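Long-range contact in aminoglycoside N(6')acetyltransferase (Legionella pneumophila subsp. pneumophila, PDB 3F5B), which probably transfers an acetyl group from acetyl-CoA to an amino group of an aminoglycoside: residues 124-136 against 161-173. Sequence-based numbering, arbitrary orientation.
Sequences FSDTKIVLINPEI and HPVPHYKMKLCIE. With CHX (cyclohexane), chain D.
With CG1 of I136 turned anti to its carbonyl carbon (chi1 -64°) and the Y166 ring swung likewise (chi1 -77°), the isoleucine lies flat on the tyrosine: I136 CG1 stands 3.6 Å from the ring centroid, almost on the normal, a CH-pi contact. A branched aliphatic chain suits this place because CD1 reaches the CE1 side of the ring and CG2 the CE2 side, with CG1 over the centre. One residue earlier, E135 sets its CA over a face of the H165 imidazole, and H165 NE2 donates to H161 O at 3.3 Å, which steadies the ring's rotation.

From here toward helix 172-178, strands 129-132 and 164-171 pair antiparallel. V130 and L170 exchange two backbone bonds, as do I132 and M168; I132 O receives M168 N at 2.9 Å. Beta-branched V130 and I132 fit the extended backbone and face the apolar side with L170 and M168, whose selenium (a selenomethionine) rests 3.7 Å from P134 CG. Beyond I132, Y166 N bonds to P134 O; proline has no N-H to return the bond, but I136 N donates to P164 O.

At the other end I172, opening helix 172-178, pushes CD1 to 3.6 Å from V130 CG2. Beside it K128 NZ makes a long salt bridge to E173 OE2 (3.6 Å), bridged also by a water; E173 has a second partner in K176.

This pairing joins the fifth and seventh strands of the GNAT sheet, while I132 and P134 line the cyclohexane pocket. The V130, I132, L170 and M168 face is thus apolar, whereas beside I129 and L131 the other face carries K169, whose methylenes pack there, and the K128-E173 pair sits at the helix start.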
loop_
_atom_site.group_PDB
_atom_site.type_symbol
_atom_site.label_atom_id
_atom_site.label_comp_id
_atom_site.label_asym_id
_atom_site.label_seq_id
_atom_site.Cartn_x
_atom_site.Cartn_y
_atom_site.Cartn_z
ATOM N N PHE A 124 1.924 -7.764 8.507
ATOM C CA PHE A 124 2.725 -6.842 9.316
ATOM C C PHE A 124 2.188 -6.720 10.720
ATOM O O PHE A 124 2.306 -5.674 11.336
ATOM C CB PHE A 124 2.803 -5.472 8.618
ATOM C CG PHE A 124 3.541 -5.525 7.301
ATOM C CD1 PHE A 124 4.934 -5.510 7.284
ATOM C CD2 PHE A 124 2.851 -5.637 6.096
ATOM C CE1 PHE A 124 5.646 -5.571 6.073
ATOM C CE2 PHE A 124 3.542 -5.726 4.870
ATOM C CZ PHE A 124 4.948 -5.693 4.861
ATOM N N SER A 125 1.612 -7.804 11.226
ATOM C CA SER A 125 1.011 -7.802 12.552
ATOM C C SER A 125 2.010 -7.485 13.678
ATOM O O SER A 125 1.624 -7.026 14.752
ATOM C CB SER A 125 0.333 -9.149 12.810
ATOM O OG SER A 125 1.326 -10.143 13.003
ATOM N N ASP A 126 3.276 -7.770 13.407
ATOM C CA ASP A 126 4.439 -7.564 14.279
ATOM C C ASP A 126 5.049 -6.152 14.139
ATOM O O ASP A 126 5.968 -5.774 14.865
ATOM C CB ASP A 126 5.489 -8.558 13.795
ATOM C CG ASP A 126 5.474 -8.687 12.257
ATOM O OD1 ASP A 126 5.341 -7.648 11.548
ATOM O OD2 ASP A 126 5.563 -9.822 11.756
ATOM N N THR A 127 4.564 -5.391 13.171
ATOM C CA THR A 127 5.067 -4.052 12.913
ATOM C C THR A 127 4.321 -3.028 13.786
ATOM O O THR A 127 3.159 -3.237 14.138
ATOM C CB THR A 127 4.928 -3.775 11.399
ATOM O OG1 THR A 127 5.779 -4.682 10.697
ATOM C CG2 THR A 127 5.291 -2.347 11.034
ATOM N N LYS A 128 4.983 -1.938 14.155
ATOM C CA LYS A 128 4.346 -0.929 15.017
ATOM C C LYS A 128 3.549 0.121 14.252
ATOM O O LYS A 128 2.473 0.517 14.660
ATOM C CB LYS A 128 5.392 -0.235 15.899
ATOM C CG LYS A 128 5.542 -0.834 17.286
ATOM C CD LYS A 128 5.938 -2.310 17.244
ATOM C CE LYS A 128 5.157 -3.113 18.282
ATOM N NZ LYS A 128 3.714 -3.229 17.877
ATOM N N ILE A 129 4.090 0.563 13.127
ATOM C CA ILE A 129 3.641 1.786 12.455
ATOM C C ILE A 129 3.623 1.532 10.961
ATOM O O ILE A 129 4.577 0.956 10.438
ATOM C CB ILE A 129 4.648 2.958 12.767
ATOM C CG1 ILE A 129 4.773 3.179 14.283
ATOM C CG2 ILE A 129 4.286 4.267 12.007
ATOM C CD1 ILE A 129 3.490 3.681 14.927
ATOM N N VAL A 130 2.523 1.912 10.299
ATOM C CA VAL A 130 2.443 1.933 8.835
ATOM C C VAL A 130 2.347 3.385 8.374
ATOM O O VAL A 130 1.616 4.183 8.959
ATOM C CB VAL A 130 1.207 1.140 8.251
ATOM C CG1 VAL A 130 1.184 1.224 6.702
ATOM C CG2 VAL A 130 1.239 -0.313 8.709
ATOM N N LEU A 131 3.085 3.714 7.320
ATOM C CA LEU A 131 3.025 5.044 6.727
ATOM C C LEU A 131 2.498 4.936 5.317
ATOM O O LEU A 131 2.866 4.019 4.581
ATOM C CB LEU A 131 4.407 5.694 6.708
ATOM C CG LEU A 131 5.106 5.833 8.062
ATOM C CD1 LEU A 131 6.567 6.217 7.846
ATOM C CD2 LEU A 131 4.385 6.847 8.951
ATOM N N ILE A 132 1.635 5.888 4.955
ATOM C CA ILE A 132 1.151 6.049 3.581
ATOM C C ILE A 132 1.195 7.516 3.157
ATOM O O ILE A 132 1.007 8.417 3.989
ATOM C CB ILE A 132 -0.251 5.405 3.394
ATOM C CG1 ILE A 132 -0.508 5.102 1.922
ATOM C CG2 ILE A 132 -1.359 6.228 4.049
ATOM C CD1 ILE A 132 -1.506 3.882 1.711
ATOM N N ASN A 133 1.448 7.753 1.868
ATOM C CA ASN A 133 1.858 9.095 1.419
ATOM C C ASN A 133 1.105 9.619 0.188
ATOM O O ASN A 133 1.724 9.831 -0.846
ATOM C CB ASN A 133 3.362 9.077 1.129
ATOM C CG ASN A 133 4.191 8.866 2.390
ATOM O OD1 ASN A 133 4.343 9.778 3.191
ATOM N ND2 ASN A 133 4.705 7.650 2.578
ATOM N N PRO A 134 -0.230 9.817 0.282
ATOM C CA PRO A 134 -0.922 10.211 -0.952
ATOM C C PRO A 134 -0.741 11.675 -1.310
ATOM O O PRO A 134 -0.443 12.506 -0.436
ATOM C CB PRO A 134 -2.390 9.941 -0.619
ATOM C CG PRO A 134 -2.456 10.277 0.858
ATOM C CD PRO A 134 -1.188 9.632 1.393
ATOM N N GLU A 135 -0.875 11.968 -2.605
ATOM C CA GLU A 135 -0.967 13.338 -3.117
ATOM C C GLU A 135 -2.211 13.998 -2.509
ATOM O O GLU A 135 -3.281 13.388 -2.479
ATOM C CB GLU A 135 -1.106 13.266 -4.638
ATOM C CG GLU A 135 -1.096 14.600 -5.329
ATOM C CD GLU A 135 -1.137 14.468 -6.837
ATOM O OE1 GLU A 135 -0.999 13.357 -7.372
ATOM O OE2 GLU A 135 -1.276 15.511 -7.495
ATOM N N ILE A 136 -2.083 15.223 -2.023
ATOM C CA ILE A 136 -3.183 15.855 -1.305
ATOM C C ILE A 136 -4.422 15.960 -2.224
ATOM O O ILE A 136 -5.565 15.738 -1.774
ATOM C CB ILE A 136 -2.774 17.231 -0.650
ATOM C CG1 ILE A 136 -1.702 17.032 0.433
ATOM C CG2 ILE A 136 -3.996 17.957 -0.073
ATOM C CD1 ILE A 136 -1.342 18.298 1.197
ATOM N N HIS A 161 7.380 13.709 -7.785
ATOM C CA HIS A 161 6.173 14.383 -8.257
ATOM C C HIS A 161 5.968 15.595 -7.342
ATOM O O HIS A 161 5.212 15.496 -6.362
ATOM C CB HIS A 161 4.950 13.421 -8.212
ATOM C CG HIS A 161 3.672 14.031 -8.714
ATOM N ND1 HIS A 161 3.649 15.065 -9.629
ATOM C CD2 HIS A 161 2.373 13.746 -8.439
ATOM C CE1 HIS A 161 2.392 15.400 -9.885
ATOM N NE2 HIS A 161 1.600 14.619 -9.170
ATOM N N PRO A 162 6.685 16.716 -7.623
ATOM C CA PRO A 162 6.817 17.819 -6.653
ATOM C C PRO A 162 5.568 18.696 -6.473
ATOM O O PRO A 162 5.594 19.891 -6.761
ATOM C CB PRO A 162 8.010 18.649 -7.186
ATOM C CG PRO A 162 8.147 18.279 -8.624
ATOM C CD PRO A 162 7.572 16.891 -8.801
ATOM N N VAL A 163 4.512 18.062 -5.989
ATOM C CA VAL A 163 3.270 18.697 -5.605
ATOM C C VAL A 163 3.025 18.325 -4.130
ATOM O O VAL A 163 3.694 17.432 -3.586
ATOM C CB VAL A 163 2.096 18.189 -6.495
ATOM C CG1 VAL A 163 2.363 18.561 -7.968
ATOM C CG2 VAL A 163 1.920 16.697 -6.358
ATOM N N PRO A 164 2.075 19.006 -3.465
ATOM C CA PRO A 164 1.855 18.630 -2.067
ATOM C C PRO A 164 1.304 17.220 -1.855
ATOM O O PRO A 164 0.431 16.755 -2.617
ATOM C CB PRO A 164 0.889 19.720 -1.557
ATOM C CG PRO A 164 1.174 20.906 -2.469
ATOM C CD PRO A 164 1.332 20.227 -3.818
ATOM N N HIS A 165 1.832 16.552 -0.823
ATOM C CA HIS A 165 1.420 15.216 -0.400
ATOM C C HIS A 165 1.267 15.236 1.124
ATOM O O HIS A 165 1.869 16.072 1.804
ATOM C CB HIS A 165 2.478 14.144 -0.752
ATOM C CG HIS A 165 2.667 13.916 -2.213
ATOM N ND1 HIS A 165 2.426 12.696 -2.821
ATOM C CD2 HIS A 165 3.102 14.742 -3.190
ATOM C CE1 HIS A 165 2.697 12.789 -4.112
ATOM N NE2 HIS A 165 3.118 14.018 -4.355
ATOM N N TYR A 166 0.473 14.323 1.661
ATOM C CA TYR A 166 0.375 14.145 3.101
ATOM C C TYR A 166 1.292 12.997 3.515
ATOM O O TYR A 166 1.458 12.054 2.772
ATOM C CB TYR A 166 -1.043 13.732 3.494
ATOM C CG TYR A 166 -2.076 14.852 3.496
ATOM C CD1 TYR A 166 -1.823 16.055 4.151
ATOM C CD2 TYR A 166 -3.320 14.676 2.877
ATOM C CE1 TYR A 166 -2.787 17.091 4.184
ATOM C CE2 TYR A 166 -4.315 15.701 2.893
ATOM C CZ TYR A 166 -4.028 16.891 3.551
ATOM O OH TYR A 166 -4.951 17.880 3.575
ATOM N N LYS A 167 1.852 13.082 4.713
ATOM C CA LYS A 167 2.434 11.934 5.360
ATOM C C LYS A 167 1.363 11.472 6.345
ATOM O O LYS A 167 0.869 12.284 7.141
ATOM C CB LYS A 167 3.702 12.352 6.091
ATOM C CG LYS A 167 4.826 11.344 5.972
ATOM C CD LYS A 167 6.000 11.652 6.903
ATOM C CE LYS A 167 6.894 10.431 7.029
ATOM N NZ LYS A 167 7.343 10.268 8.462
HETATM N N MSE A 168 0.973 10.196 6.271
HETATM C CA MSE A 168 -0.108 9.673 7.121
HETATM C C MSE A 168 0.395 8.451 7.856
HETATM O O MSE A 168 1.216 7.715 7.322
HETATM C CB MSE A 168 -1.340 9.320 6.281
HETATM C CG MSE A 168 -1.848 10.505 5.453
HETATM SE SE MSE A 168 -3.438 10.190 4.413
HETATM C CE MSE A 168 -4.680 10.048 5.856
ATOM N N LYS A 169 -0.100 8.233 9.069
ATOM C CA LYS A 169 0.454 7.214 9.942
ATOM C C LYS A 169 -0.677 6.416 10.592
ATOM O O LYS A 169 -1.729 6.992 10.969
ATOM C CB LYS A 169 1.351 7.883 11.003
ATOM C CG LYS A 169 1.867 6.969 12.112
ATOM C CD LYS A 169 2.539 7.754 13.263
ATOM C CE LYS A 169 1.522 8.236 14.285
ATOM N NZ LYS A 169 2.057 9.162 15.385
ATOM N N LEU A 170 -0.469 5.101 10.687
ATOM C CA LEU A 170 -1.408 4.204 11.368
ATOM C C LEU A 170 -0.697 3.394 12.445
ATOM O O LEU A 170 0.365 2.834 12.192
ATOM C CB LEU A 170 -2.087 3.271 10.360
ATOM C CG LEU A 170 -3.039 2.182 10.872
ATOM C CD1 LEU A 170 -4.174 2.779 11.674
ATOM C CD2 LEU A 170 -3.581 1.398 9.697
ATOM N N CYS A 171 -1.300 3.336 13.631
ATOM C CA CYS A 171 -0.770 2.527 14.722
ATOM C C CYS A 171 -1.352 1.112 14.688
ATOM O O CYS A 171 -2.544 0.917 14.930
ATOM C CB CYS A 171 -1.038 3.201 16.066
ATOM S SG CYS A 171 -0.687 2.155 17.470
ATOM N N ILE A 172 -0.499 0.133 14.398
ATOM C CA ILE A 172 -0.951 -1.258 14.266
ATOM C C ILE A 172 -1.627 -1.768 15.547
ATOM O O ILE A 172 -2.639 -2.467 15.479
ATOM C CB ILE A 172 0.189 -2.164 13.738
ATOM C CG1 ILE A 172 0.643 -1.629 12.357
ATOM C CG2 ILE A 172 -0.188 -3.661 13.731
ATOM C CD1 ILE A 172 1.614 -2.524 11.583
ATOM N N GLU A 173 -1.116 -1.369 16.710
ATOM C CA GLU A 173 -1.699 -1.842 17.962
ATOM C C GLU A 173 -3.071 -1.221 18.254
ATOM O O GLU A 173 -3.944 -1.898 18.787
ATOM C CB GLU A 173 -0.719 -1.707 19.127
ATOM C CG GLU A 173 0.474 -2.704 19.073
ATOM C CD GLU A 173 0.085 -4.208 19.080
ATOM O OE1 GLU A 173 -0.719 -4.647 19.932
ATOM O OE2 GLU A 173 0.614 -4.970 18.235
HETATM C C1 CHX D . -0.931 6.501 -4.809
HETATM C C2 CHX D . -1.117 4.999 -4.577
HETATM C C3 CHX D . -0.320 4.513 -3.360
HETATM C C4 CHX D . -0.849 5.134 -2.062
HETATM C C5 CHX D . -1.410 6.555 -2.263
HETATM C C6 CHX D . -0.838 7.293 -3.489
HETATM O O HOH W 1 2.138 -4.625 16.123
HETATM O O HOH W 2 1.371 -0.081 17.089
#